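Long-range contacts in putative uncharacterized protein TCIL3000_10_9440 (Trypanosoma congolense, PDB 5KMX), which is of unknown function but forms the bilobed ectodomain of a trypanosome insect-stage surface protein and putatively acts as a sensor: residues A[31-36]-A[58-63]; A[66-71]-A[89-94]; A[151-156]-A[188-193]. All blocks are in the same frame, centred on the assembly; numbering follows the deposited sequence.

How the interactions relate
The three contacts follow one another along the chain without overlap, and all belong to one mixed, curled beta-sheet. Interactions 1 and 2 have centres about 17 Å apart and meet where Asn34 packs on Asp67. Interactions 2 and 3 lie closer, about 11 Å between centres, and join directly because strands 85-100 and 145-165 are neighbours. Interactions 1 and 3 are about 20 Å apart between centres and do not touch. Interaction 1 packs strands 31-33 and 53-63 together; interaction 2 carries the sheet from hairpin 68-79 to strand 85-100, and interaction 3 adds strand 189-191 to strand 145-165. The two long strands probably run between the lobes of the ectodomain.

Interaction 1 (A[31-36]-A[58-63])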
ATOM      1  N   GLY A  31      -0.885  -1.534 -21.546  1.00 48.26           N
ATOM      2  CA  GLY A  31       0.340  -2.300 -21.654  1.00 51.04           C
ATOM      3  C   GLY A  31       0.200  -3.623 -20.938  1.00 48.37           C
ATOM      4  O   GLY A  31      -0.853  -4.257 -20.997  1.00 52.02           O
ATOM      5  N   ARG A  32       1.261  -4.038 -20.252  1.00 52.65           N
ATOM      6  CA  ARG A  32       1.241  -5.305 -19.534  1.00 55.82           C
ATOM      7  C   ARG A  32       2.057  -5.280 -18.247  1.00 52.66           C
ATOM      8  O   ARG A  32       3.118  -4.657 -18.175  1.00 46.17           O
ATOM      9  CB  ARG A  32       1.754  -6.425 -20.438  1.00 53.37           C
ATOM     10  CG  ARG A  32       0.853  -6.717 -21.622  1.00 61.05           C
ATOM     11  CD  ARG A  32       1.338  -7.905 -22.426  1.00 56.90           C
ATOM     12  NE  ARG A  32       0.359  -8.302 -23.435  1.00 62.06           N
ATOM     13  CZ  ARG A  32       0.629  -9.070 -24.485  1.00 64.95           C
ATOM     14  NH1 ARG A  32       1.858  -9.527 -24.684  1.00 62.97           N
ATOM     15  NH2 ARG A  32      -0.332  -9.376 -25.347  1.00 67.47           N
ATOM     16  N   PHE A  33       1.525  -5.950 -17.230  1.00 57.77           N
ATOM     17  CA  PHE A  33       2.281  -6.313 -16.041  1.00 54.56           C
ATOM     18  C   PHE A  33       2.624  -7.790 -16.180  1.00 52.09           C
ATOM     19  O   PHE A  33       1.733  -8.638 -16.124  1.00 57.52           O
ATOM     20  CB  PHE A  33       1.477  -6.050 -14.765  1.00 52.45           C
ATOM     21  CG  PHE A  33       1.217  -4.594 -14.499  1.00 54.47           C
ATOM     22  CD1 PHE A  33       2.172  -3.811 -13.872  1.00 53.55           C
ATOM     23  CD2 PHE A  33       0.018  -4.008 -14.874  1.00 53.83           C
ATOM     24  CE1 PHE A  33       1.937  -2.470 -13.624  1.00 54.01           C
ATOM     25  CE2 PHE A  33      -0.222  -2.668 -14.628  1.00 51.13           C
ATOM     26  CZ  PHE A  33       0.739  -1.900 -14.002  1.00 47.57           C
ATOM     27  N   ASN A  34       3.905  -8.093 -16.371  1.00 55.35           N
ATOM     28  CA  ASN A  34       4.338  -9.441 -16.736  1.00 52.23           C
ATOM     29  C   ASN A  34       3.604  -9.921 -17.991  1.00 53.21           C
ATOM     30  O   ASN A  34       3.839  -9.406 -19.081  1.00 49.88           O
ATOM     31  CB  ASN A  34       4.121 -10.417 -15.575  1.00 56.02           C
ATOM     32  CG  ASN A  34       5.130 -10.235 -14.463  1.00 53.71           C
ATOM     33  OD1 ASN A  34       6.057  -9.433 -14.571  1.00 53.96           O
ATOM     34  ND2 ASN A  34       4.953 -10.982 -13.379  1.00 46.40           N
ATOM     35  N   THR A  35       2.709 -10.894 -17.828  1.00 63.16           N
ATOM     36  CA  THR A  35       2.005 -11.511 -18.949  1.00 55.66           C
ATOM     37  C   THR A  35       0.656 -10.836 -19.201  1.00 56.44           C
ATOM     38  O   THR A  35       0.181 -10.770 -20.334  1.00 57.82           O
ATOM     39  CB  THR A  35       1.794 -13.027 -18.686  1.00 55.27           C
ATOM     40  OG1 THR A  35       2.923 -13.756 -19.181  1.00 60.47           O
ATOM     41  CG2 THR A  35       0.527 -13.555 -19.356  1.00 63.94           C
ATOM     42  N   GLU A  36       0.057 -10.322 -18.133  1.00 61.44           N
ATOM     43  CA  GLU A  36      -1.329  -9.871 -18.160  1.00 61.23           C
ATOM     44  C   GLU A  36      -1.484  -8.475 -18.754  1.00 59.50           C
ATOM     45  O   GLU A  36      -0.651  -7.600 -18.521  1.00 63.27           O
ATOM     46  CB  GLU A  36      -1.901  -9.891 -16.740  1.00 60.42           C
ATOM     47  CG  GLU A  36      -1.595 -11.167 -15.967  1.00 62.73           C
ATOM     48  CD  GLU A  36      -2.206 -12.404 -16.601  1.00 66.05           C
ATOM     49  OE1 GLU A  36      -1.733 -13.522 -16.304  1.00 62.64           O
ATOM     50  OE2 GLU A  36      -3.164 -12.261 -17.392  1.00 67.11           O
ATOM     51  N   THR A  58      -3.540   2.376 -13.677  1.00 47.65           N
ATOM     52  CA  THR A  58      -3.644   1.202 -14.536  1.00 51.11           C
ATOM     53  C   THR A  58      -3.300  -0.028 -13.700  1.00 49.27           C
ATOM     54  O   THR A  58      -2.446   0.042 -12.814  1.00 51.66           O
ATOM     55  CB  THR A  58      -2.715   1.308 -15.765  1.00 53.07           C
ATOM     56  OG1 THR A  58      -2.977   0.226 -16.666  1.00 48.29           O
ATOM     57  CG2 THR A  58      -1.254   1.283 -15.347  1.00 51.76           C
ATOM     58  N   GLU A  59      -3.965  -1.147 -13.971  1.00 50.72           N
ATOM     59  CA  GLU A  59      -3.837  -2.320 -13.111  1.00 57.75           C
ATOM     60  C   GLU A  59      -3.988  -3.648 -13.844  1.00 51.13           C
ATOM     61  O   GLU A  59      -4.408  -3.699 -15.000  1.00 52.02           O
ATOM     62  CB  GLU A  59      -4.872  -2.250 -11.979  1.00 57.31           C
ATOM     63  CG  GLU A  59      -6.332  -2.265 -12.442  1.00 60.97           C
ATOM     64  CD  GLU A  59      -6.837  -3.653 -12.812  1.00 68.81           C
ATOM     65  OE1 GLU A  59      -7.635  -3.758 -13.767  1.00 72.27           O
ATOM     66  OE2 GLU A  59      -6.444  -4.638 -12.150  1.00 65.48           O
ATOM     67  N   ALA A  60      -3.644  -4.719 -13.140  1.00 48.23           N
ATOM     68  CA  ALA A  60      -3.844  -6.077 -13.622  1.00 52.09           C
ATOM     69  C   ALA A  60      -3.790  -7.040 -12.443  1.00 50.67           C
ATOM     70  O   ALA A  60      -3.275  -6.697 -11.378  1.00 48.69           O
ATOM     71  CB  ALA A  60      -2.797  -6.441 -14.661  1.00 55.26           C
ATOM     72  N   THR A  61      -4.330  -8.238 -12.637  1.00 54.85           N
ATOM     73  CA  THR A  61      -4.281  -9.283 -11.622  1.00 53.22           C
ATOM     74  C   THR A  61      -3.242 -10.325 -12.016  1.00 45.88           C
ATOM     75  O   THR A  61      -3.409 -11.031 -13.009  1.00 53.96           O
ATOM     76  CB  THR A  61      -5.652  -9.963 -11.435  1.00 50.47           C
ATOM     77  OG1 THR A  61      -6.612  -8.996 -10.994  1.00 50.42           O
ATOM     78  CG2 THR A  61      -5.563 -11.081 -10.407  1.00 51.90           C
ATOM     79  N   LEU A  62      -2.173 -10.417 -11.231  1.00 52.94           N
ATOM     80  CA  LEU A  62      -1.092 -11.356 -11.509  1.00 54.38           C
ATOM     81  C   LEU A  62      -1.259 -12.651 -10.722  1.00 59.24           C
ATOM     82  O   LEU A  62      -1.333 -12.620  -9.493  1.00 61.89           O
ATOM     83  CB  LEU A  62       0.263 -10.726 -11.176  1.00 62.45           C
ATOM     84  CG  LEU A  62       0.979 -10.022 -12.331  1.00 64.50           C
ATOM     85  CD1 LEU A  62       0.093  -8.960 -12.959  1.00 57.17           C
ATOM     86  CD2 LEU A  62       2.293  -9.420 -11.850  1.00 63.27           C
ATOM     87  N   PRO A  63      -1.322 -13.795 -11.424  1.00 61.44           N
ATOM     88  CA  PRO A  63      -1.354 -15.070 -10.702  1.00 62.26           C
ATOM     89  C   PRO A  63       0.027 -15.459 -10.194  1.00 58.90           C
ATOM     90  O   PRO A  63       1.022 -15.120 -10.832  1.00 65.71           O
ATOM     91  CB  PRO A  63      -1.848 -16.058 -11.760  1.00 67.01           C
ATOM     92  CG  PRO A  63      -1.347 -15.492 -13.042  1.00 62.98           C
ATOM     93  CD  PRO A  63      -1.419 -13.993 -12.883  1.00 64.95           C
TER
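Phe33 reaches from strand 31-33 over the flank of strand 53-63 without any hydrogen bond between the two. Its CG is anti to the carbonyl carbon (chi1 -67°), which sends the ring along strand 53-63: CD2 rests on Ala60 CB at 3.7 Å, CE2 nears Glu59 CA, and CZ stands 4.0 Å from Thr58 CG2. Side chains of strands 36-45, 72-79 and 197-204, among them Ala38, Val77 and Leu202, also pack on the ring. Behind it, Phe33 CB touches Leu62 CD1 at 3.7 Å. A type II' turn from Phe33 to Glu36, closed by Glu36 N to Phe33 O (3.1 Å), makes a two-residue beta-hairpin with strand 36-45, whose second arm pairs with strand 53-63. Asn34 crosses Leu62 at about a right angle, ND2 lying 3.4 Å from CD2. Glu36, bent at chi2 (-63°), lays CG 3.5 Å from Thr61 O and brings OE1 3.5 Å from Pro63 CD. The contact thus has an apolar centre, Phe33 packing across to strand 53-63, and a rim at Glu36 of van der Waals contact alone, while strand 72-79 satisfies the Asn34 amide through Val76 N and Thr74 O.

Interaction 2 (A[66-71]-A[89-94]); sequences KDVTDG and TPLRVK
Gly71 and Leu91 make the one hydrogen bond of this contact: Leu91 N donates to Gly71 O at 2.8 Å, almost straight (N-H...O 173°) and approaching nearly along the C=O axis. The same oxygen sits against the start of the leucine side chain, 3.4 Å from both CB and CG of Leu91, so a polar backbone atom takes this N-H and lies against hydrocarbon. The second point of touch is apolar. Leu91 CD1 reaches Val68 CG1 at 3.6 Å and Val68 CG2 at 4.1 Å, thus lodging against both branches of the valine. Val68 has CG1 anti to the backbone N (chi1 177°), which places that methyl nearest the leucine.

The shell behind these pairs sets their positions. Asp70 and Gly71 have the backbone angles of the central residues of a type I' turn, so strand 68-69 and strand 72-79 form a tight hairpin; the conformation of Gly71 would push a side chain into the preceding carbonyl, and glycine avoids this. Asp70 also forms a salt bridge with Arg72. On the other side, Leu91 lies at the break between strand 89-90 and strand 92-94. Leu91 O accepts from Leu155 N, and Pro90 O accepts from Tyr190 OH, so the break is gripped from strand 145-165 and strand 189-191. Leu73, Leu64 and Gln194 close around the Leu91 side chain, which is buried although the turn beside it is largely exposed. The contact combines one backbone bond with a small apolar patch: the Gly71-Leu91 bond carries on, at the hairpin end, the antiparallel pairing of strands 72-79 and 85-100 in which Thr89 bonds Leu73, while Leu91 CD1 packs on Val68 beside it.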
ATOM      1  N   LYS A  66       5.486 -18.524 -12.302  1.00 58.19           N
ATOM      2  CA  LYS A  66       6.938 -18.490 -12.425  1.00 58.42           C
ATOM      3  C   LYS A  66       7.493 -17.116 -12.058  1.00 60.96           C
ATOM      4  O   LYS A  66       8.707 -16.924 -12.012  1.00 66.19           O
ATOM      5  CB  LYS A  66       7.357 -18.869 -13.844  1.00 62.79           C
ATOM      6  CG  LYS A  66       6.962 -20.283 -14.236  1.00 72.48           C
ATOM      7  CD  LYS A  66       7.173 -20.531 -15.720  1.00 75.27           C
ATOM      8  CE  LYS A  66       6.564 -21.856 -16.156  1.00 74.10           C
ATOM      9  NZ  LYS A  66       7.178 -23.021 -15.463  1.00 79.29           N
ATOM     10  N   ASP A  67       6.602 -16.164 -11.793  1.00 59.29           N
ATOM     11  CA  ASP A  67       7.018 -14.838 -11.341  1.00 63.69           C
ATOM     12  C   ASP A  67       7.432 -14.861  -9.869  1.00 59.94           C
ATOM     13  O   ASP A  67       7.929 -13.864  -9.344  1.00 55.55           O
ATOM     14  CB  ASP A  67       5.902 -13.807 -11.559  1.00 55.36           C
ATOM     15  CG  ASP A  67       4.583 -14.221 -10.932  1.00 54.95           C
ATOM     16  OD1 ASP A  67       4.552 -15.245 -10.221  1.00 61.27           O
ATOM     17  OD2 ASP A  67       3.574 -13.517 -11.149  1.00 54.03           O
ATOM     18  N   VAL A  68       7.230 -16.003  -9.215  1.00 62.05           N
ATOM     19  CA  VAL A  68       7.644 -16.185  -7.830  1.00 56.63           C
ATOM     20  C   VAL A  68       8.919 -17.023  -7.763  1.00 61.76           C
ATOM     21  O   VAL A  68       9.006 -18.089  -8.374  1.00 60.99           O
ATOM     22  CB  VAL A  68       6.547 -16.867  -6.993  1.00 56.79           C
ATOM     23  CG1 VAL A  68       7.033 -17.111  -5.570  1.00 64.67           C
ATOM     24  CG2 VAL A  68       5.286 -16.020  -6.982  1.00 49.71           C
ATOM     25  N   THR A  69       9.900 -16.534  -7.010  1.00 58.59           N
ATOM     26  CA  THR A  69      11.148 -17.258  -6.809  1.00 54.93           C
ATOM     27  C   THR A  69      11.689 -17.007  -5.407  1.00 62.28           C
ATOM     28  O   THR A  69      12.065 -15.884  -5.070  1.00 61.20           O
ATOM     29  CB  THR A  69      12.221 -16.852  -7.838  1.00 56.77           C
ATOM     30  OG1 THR A  69      11.759 -17.137  -9.163  1.00 70.64           O
ATOM     31  CG2 THR A  69      13.518 -17.605  -7.583  1.00 57.13           C
ATOM     32  N   ASP A  70      11.726 -18.063  -4.600  1.00 64.48           N
ATOM     33  CA  ASP A  70      12.287 -17.994  -3.254  1.00 63.86           C
ATOM     34  C   ASP A  70      11.570 -16.939  -2.406  1.00 65.63           C
ATOM     35  O   ASP A  70      12.195 -16.220  -1.625  1.00 69.15           O
ATOM     36  CB  ASP A  70      13.791 -17.699  -3.328  1.00 63.02           C
ATOM     37  CG  ASP A  70      14.499 -17.911  -2.000  1.00 68.80           C
ATOM     38  OD1 ASP A  70      13.906 -18.536  -1.094  1.00 68.17           O
ATOM     39  OD2 ASP A  70      15.655 -17.457  -1.865  1.00 73.70           O
ATOM     40  N   GLY A  71      10.255 -16.848  -2.576  1.00 60.11           N
ATOM     41  CA  GLY A  71       9.428 -15.996  -1.738  1.00 58.77           C
ATOM     42  C   GLY A  71       9.289 -14.560  -2.209  1.00 53.81           C
ATOM     43  O   GLY A  71       8.674 -13.746  -1.518  1.00 57.89           O
ATOM     44  N   THR A  89       9.255  -7.812  -4.949  1.00 43.54           N
ATOM     45  CA  THR A  89       8.603  -7.610  -3.663  1.00 44.66           C
ATOM     46  C   THR A  89       8.517  -8.925  -2.898  1.00 49.90           C
ATOM     47  O   THR A  89       8.162  -9.954  -3.475  1.00 48.03           O
ATOM     48  CB  THR A  89       7.184  -7.037  -3.835  1.00 45.76           C
ATOM     49  OG1 THR A  89       7.230  -5.868  -4.661  1.00 52.26           O
ATOM     50  CG2 THR A  89       6.582  -6.679  -2.483  1.00 45.01           C
ATOM     51  N   PRO A  90       8.842  -8.904  -1.595  1.00 51.59           N
ATOM     52  CA  PRO A  90       8.660 -10.135  -0.820  1.00 48.69           C
ATOM     53  C   PRO A  90       7.188 -10.481  -0.640  1.00 52.44           C
ATOM     54  O   PRO A  90       6.374  -9.593  -0.383  1.00 54.27           O
ATOM     55  CB  PRO A  90       9.320  -9.808   0.525  1.00 52.56           C
ATOM     56  CG  PRO A  90       9.294  -8.325   0.617  1.00 47.37           C
ATOM     57  CD  PRO A  90       9.444  -7.828  -0.788  1.00 53.98           C
ATOM     58  N   LEU A  91       6.851 -11.759  -0.781  1.00 54.19           N
ATOM     59  CA  LEU A  91       5.476 -12.207  -0.607  1.00 51.49           C
ATOM     60  C   LEU A  91       5.057 -12.110   0.851  1.00 52.53           C
ATOM     61  O   LEU A  91       3.877 -11.938   1.153  1.00 53.01           O
ATOM     62  CB  LEU A  91       5.309 -13.646  -1.098  1.00 56.37           C
ATOM     63  CG  LEU A  91       5.445 -13.878  -2.602  1.00 57.77           C
ATOM     64  CD1 LEU A  91       5.472 -15.367  -2.897  1.00 54.62           C
ATOM     65  CD2 LEU A  91       4.313 -13.204  -3.364  1.00 55.69           C
ATOM     66  N   ARG A  92       6.033 -12.218   1.749  1.00 54.26           N
ATOM     67  CA  ARG A  92       5.776 -12.233   3.184  1.00 59.20           C
ATOM     68  C   ARG A  92       6.589 -11.166   3.911  1.00 54.21           C
ATOM     69  O   ARG A  92       7.785 -11.011   3.671  1.00 53.76           O
ATOM     70  CB  ARG A  92       6.105 -13.611   3.763  1.00 56.00           C
ATOM     71  CG  ARG A  92       5.607 -13.833   5.181  1.00 60.76           C
ATOM     72  CD  ARG A  92       6.358 -14.973   5.847  1.00 52.49           C
ATOM     73  NE  ARG A  92       7.747 -14.604   6.109  1.00 72.01           N
ATOM     74  CZ  ARG A  92       8.701 -15.455   6.468  1.00 75.63           C
ATOM     75  NH1 ARG A  92       8.434 -16.748   6.607  1.00 78.89           N
ATOM     76  NH2 ARG A  92       9.932 -15.011   6.682  1.00 75.02           N
ATOM     77  N   VAL A  93       5.923 -10.433   4.800  1.00 54.50           N
ATOM     78  CA  VAL A  93       6.593  -9.485   5.681  1.00 53.87           C
ATOM     79  C   VAL A  93       5.987  -9.581   7.078  1.00 56.91           C
ATOM     80  O   VAL A  93       4.998 -10.286   7.286  1.00 49.94           O
ATOM     81  CB  VAL A  93       6.482  -8.034   5.162  1.00 51.28           C
ATOM     82  CG1 VAL A  93       7.094  -7.918   3.774  1.00 49.69           C
ATOM     83  CG2 VAL A  93       5.031  -7.570   5.153  1.00 50.90           C
ATOM     84  N   LYS A  94       6.582  -8.865   8.028  1.00 57.89           N
ATOM     85  CA  LYS A  94       6.128  -8.894   9.414  1.00 60.83           C
ATOM     86  C   LYS A  94       5.307  -7.655   9.760  1.00 57.96           C
ATOM     87  O   LYS A  94       5.591  -6.555   9.284  1.00 55.37           O
ATOM     88  CB  LYS A  94       7.326  -9.009  10.360  1.00 61.98           C
ATOM     89  CG  LYS A  94       7.994 -10.378  10.349  1.00 57.72           C
ATOM     90  CD  LYS A  94       7.251 -11.367  11.235  1.00 62.42           C
ATOM     91  CE  LYS A  94       7.903 -12.739  11.211  1.00 65.75           C
ATOM     92  NZ  LYS A  94       7.293 -13.662  12.211  1.00 71.00           N
TER

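Interaction 3 (A[151-156]-A[188-193]); sequences QNVYLA and QGYEPR
Leu155 CD1 lies over one face of the Tyr190 ring in a CH-pi contact, 4.1 Å from the ring centroid and offset toward the rim. This is the tight side of the contact, where the two residues form a non-hydrogen-bonded pair in an antiparallel bridge; Leu155 has CG anti to the backbone N (chi1 -171°), which carries the methyl there. The same Leu155 CD1 lies 3.6 Å from Gln188 CB, the two side chains running side by side. Val153 crosses Tyr190 at about a right angle, CG2 meeting its CB at 3.5 Å. All four of these residues are buried.

The backbone bonds are short. Tyr154 and Glu191 exchange a pair, each N to the other's O at 2.6 Å, and Ala156 N adds a bond to Gly189 O at 2.8 Å.

The face with Tyr154 and Glu191 is partly exposed. Glu191 extends so that its CD lies 3.4 Å from Ala156 CB, a touch of carboxylate on methyl that involves no bond. Tyr154 turns its ring edge to the segment after the strand, CE1 standing 3.1 Å from Pro192 O. The loose side is here: Pro192 and Arg193 are exposed, and Gln151 NE2 only grazes the proline ring; Gln151 OE1 is instead held by Arg95.

Strand 189-191 pairs antiparallel with part of strand 145-165, whose backbone also bonds Leu91, Val93 and Arg95 of strand 85-100 and, through Ala156, Asn199 of parallel strand 197-204, with the Tyr190 ring resting on Thr89 and Val93.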
ATOM      1  N   GLN A 151       3.267 -10.419  13.509  1.00 57.73           N
ATOM      2  CA  GLN A 151       2.329 -11.182  12.698  1.00 57.82           C
ATOM      3  C   GLN A 151       2.836 -11.351  11.270  1.00 54.29           C
ATOM      4  O   GLN A 151       3.378 -10.416  10.680  1.00 53.02           O
ATOM      5  CB  GLN A 151       0.969 -10.482  12.697  1.00 57.61           C
ATOM      6  CG  GLN A 151      -0.200 -11.340  12.254  1.00 59.16           C
ATOM      7  CD  GLN A 151      -1.506 -10.568  12.267  1.00 62.55           C
ATOM      8  OE1 GLN A 151      -1.583  -9.469  12.817  1.00 63.53           O
ATOM      9  NE2 GLN A 151      -2.539 -11.137  11.658  1.00 64.12           N
ATOM     10  N   ASN A 152       2.658 -12.549  10.722  1.00 62.22           N
ATOM     11  CA  ASN A 152       2.970 -12.802   9.322  1.00 53.77           C
ATOM     12  C   ASN A 152       1.820 -12.356   8.429  1.00 57.60           C
ATOM     13  O   ASN A 152       0.682 -12.794   8.605  1.00 58.16           O
ATOM     14  CB  ASN A 152       3.265 -14.285   9.090  1.00 54.96           C
ATOM     15  CG  ASN A 152       4.655 -14.682   9.548  1.00 58.64           C
ATOM     16  OD1 ASN A 152       5.646 -14.046   9.189  1.00 58.35           O
ATOM     17  ND2 ASN A 152       4.734 -15.738  10.348  1.00 62.03           N
ATOM     18  N   VAL A 153       2.123 -11.473   7.482  1.00 55.84           N
ATOM     19  CA  VAL A 153       1.134 -10.994   6.524  1.00 53.78           C
ATOM     20  C   VAL A 153       1.675 -11.162   5.107  1.00 54.30           C
ATOM     21  O   VAL A 153       2.890 -11.163   4.897  1.00 49.66           O
ATOM     22  CB  VAL A 153       0.764  -9.521   6.779  1.00 47.40           C
ATOM     23  CG1 VAL A 153       0.004  -9.389   8.089  1.00 49.29           C
ATOM     24  CG2 VAL A 153       2.009  -8.641   6.784  1.00 48.88           C
ATOM     25  N   TYR A 154       0.770 -11.300   4.140  1.00 56.35           N
ATOM     26  CA  TYR A 154       1.143 -11.731   2.798  1.00 50.38           C
ATOM     27  C   TYR A 154       0.587 -10.824   1.705  1.00 52.85           C
ATOM     28  O   TYR A 154      -0.540 -10.337   1.798  1.00 54.52           O
ATOM     29  CB  TYR A 154       0.674 -13.165   2.576  1.00 55.42           C
ATOM     30  CG  TYR A 154       1.006 -14.077   3.734  1.00 58.64           C
ATOM     31  CD1 TYR A 154       0.135 -14.213   4.808  1.00 54.72           C
ATOM     32  CD2 TYR A 154       2.193 -14.794   3.760  1.00 55.58           C
ATOM     33  CE1 TYR A 154       0.435 -15.039   5.871  1.00 54.29           C
ATOM     34  CE2 TYR A 154       2.501 -15.626   4.819  1.00 56.43           C
ATOM     35  CZ  TYR A 154       1.618 -15.744   5.872  1.00 57.39           C
ATOM     36  OH  TYR A 154       1.917 -16.571   6.931  1.00 56.46           O
ATOM     37  N   LEU A 155       1.388 -10.626   0.661  1.00 46.51           N
ATOM     38  CA  LEU A 155       1.097  -9.647  -0.383  1.00 52.21           C
ATOM     39  C   LEU A 155      -0.194  -9.950  -1.139  1.00 45.67           C
ATOM     40  O   LEU A 155      -0.388 -11.057  -1.641  1.00 46.53           O
ATOM     41  CB  LEU A 155       2.267  -9.580  -1.369  1.00 47.21           C
ATOM     42  CG  LEU A 155       2.234  -8.460  -2.412  1.00 40.47           C
ATOM     43  CD1 LEU A 155       2.375  -7.094  -1.754  1.00 47.51           C
ATOM     44  CD2 LEU A 155       3.325  -8.677  -3.451  1.00 47.26           C
ATOM     45  N   ALA A 156      -1.067  -8.948  -1.213  1.00 49.85           N
ATOM     46  CA  ALA A 156      -2.340  -9.066  -1.916  1.00 49.85           C
ATOM     47  C   ALA A 156      -2.450  -8.011  -3.011  1.00 52.32           C
ATOM     48  O   ALA A 156      -2.855  -8.313  -4.135  1.00 50.25           O
ATOM     49  CB  ALA A 156      -3.498  -8.932  -0.939  1.00 57.91           C
ATOM     50  N   GLN A 188       2.837  -2.052   1.188  1.00 55.06           N
ATOM     51  CA  GLN A 188       1.836  -2.590   0.270  1.00 54.55           C
ATOM     52  C   GLN A 188       0.666  -3.218   1.024  1.00 51.44           C
ATOM     53  O   GLN A 188       0.676  -3.296   2.253  1.00 56.14           O
ATOM     54  CB  GLN A 188       2.475  -3.625  -0.664  1.00 51.47           C
ATOM     55  CG  GLN A 188       3.796  -3.176  -1.290  1.00 52.30           C
ATOM     56  CD  GLN A 188       3.643  -1.976  -2.207  1.00 52.87           C
ATOM     57  OE1 GLN A 188       2.530  -1.581  -2.551  1.00 52.19           O
ATOM     58  NE2 GLN A 188       4.767  -1.391  -2.612  1.00 54.19           N
ATOM     59  N   GLY A 189      -0.344  -3.656   0.277  1.00 48.82           N
ATOM     60  CA  GLY A 189      -1.503  -4.301   0.862  1.00 48.19           C
ATOM     61  C   GLY A 189      -1.204  -5.747   1.199  1.00 46.15           C
ATOM     62  O   GLY A 189      -1.207  -6.608   0.319  1.00 52.25           O
ATOM     63  N   TYR A 190      -0.933  -6.008   2.476  1.00 50.62           N
ATOM     64  CA  TYR A 190      -0.640  -7.359   2.948  1.00 50.00           C
ATOM     65  C   TYR A 190      -1.810  -7.922   3.754  1.00 47.22           C
ATOM     66  O   TYR A 190      -2.427  -7.205   4.541  1.00 50.58           O
ATOM     67  CB  TYR A 190       0.634  -7.364   3.796  1.00 51.65           C
ATOM     68  CG  TYR A 190       1.911  -7.297   2.987  1.00 48.07           C
ATOM     69  CD1 TYR A 190       2.440  -6.080   2.581  1.00 51.29           C
ATOM     70  CD2 TYR A 190       2.584  -8.456   2.626  1.00 51.00           C
ATOM     71  CE1 TYR A 190       3.608  -6.021   1.839  1.00 44.04           C
ATOM     72  CE2 TYR A 190       3.747  -8.406   1.888  1.00 49.05           C
ATOM     73  CZ  TYR A 190       4.257  -7.187   1.495  1.00 48.60           C
ATOM     74  OH  TYR A 190       5.418  -7.136   0.756  1.00 49.81           O
ATOM     75  N   GLU A 191      -2.100  -9.207   3.558  1.00 60.58           N
ATOM     76  CA  GLU A 191      -3.228  -9.868   4.216  1.00 53.12           C
ATOM     77  C   GLU A 191      -2.765 -11.008   5.130  1.00 53.66           C
ATOM     78  O   GLU A 191      -1.719 -11.611   4.884  1.00 50.05           O
ATOM     79  CB  GLU A 191      -4.203 -10.419   3.172  1.00 60.37           C
ATOM     80  CG  GLU A 191      -4.995  -9.356   2.422  1.00 63.48           C
ATOM     81  CD  GLU A 191      -5.855  -9.946   1.319  1.00 63.91           C
ATOM     82  OE1 GLU A 191      -6.857  -9.306   0.941  1.00 74.20           O
ATOM     83  OE2 GLU A 191      -5.526 -11.046   0.827  1.00 54.11           O
ATOM     84  N   PRO A 192      -3.542 -11.306   6.190  1.00 53.70           N
ATOM     85  CA  PRO A 192      -3.222 -12.448   7.059  1.00 49.76           C
ATOM     86  C   PRO A 192      -3.233 -13.791   6.326  1.00 53.09           C
ATOM     87  O   PRO A 192      -2.518 -14.710   6.729  1.00 56.63           O
ATOM     88  CB  PRO A 192      -4.326 -12.402   8.121  1.00 48.20           C
ATOM     89  CG  PRO A 192      -4.759 -10.983   8.151  1.00 50.66           C
ATOM     90  CD  PRO A 192      -4.643 -10.495   6.742  1.00 48.31           C
ATOM     91  N   ARG A 193      -4.045 -13.901   5.277  1.00 53.58           N
ATOM     92  CA  ARG A 193      -4.105 -15.112   4.464  1.00 49.28           C
ATOM     93  C   ARG A 193      -3.698 -14.795   3.026  1.00 54.79           C
ATOM     94  O   ARG A 193      -4.313 -13.957   2.367  1.00 53.29           O
ATOM     95  CB  ARG A 193      -5.510 -15.718   4.499  1.00 54.63           C
ATOM     96  CG  ARG A 193      -5.582 -17.132   3.940  1.00 60.18           C
ATOM     97  CD  ARG A 193      -7.011 -17.651   3.877  1.00 59.76           C
ATOM     98  NE  ARG A 193      -7.063 -19.041   3.429  1.00 68.05           N
ATOM     99  CZ  ARG A 193      -7.032 -19.426   2.156  1.00 76.36           C
ATOM    100  NH1 ARG A 193      -6.949 -18.528   1.182  1.00 75.57           N
ATOM    101  NH2 ARG A 193      -7.082 -20.717   1.853  1.00 77.69           N
TER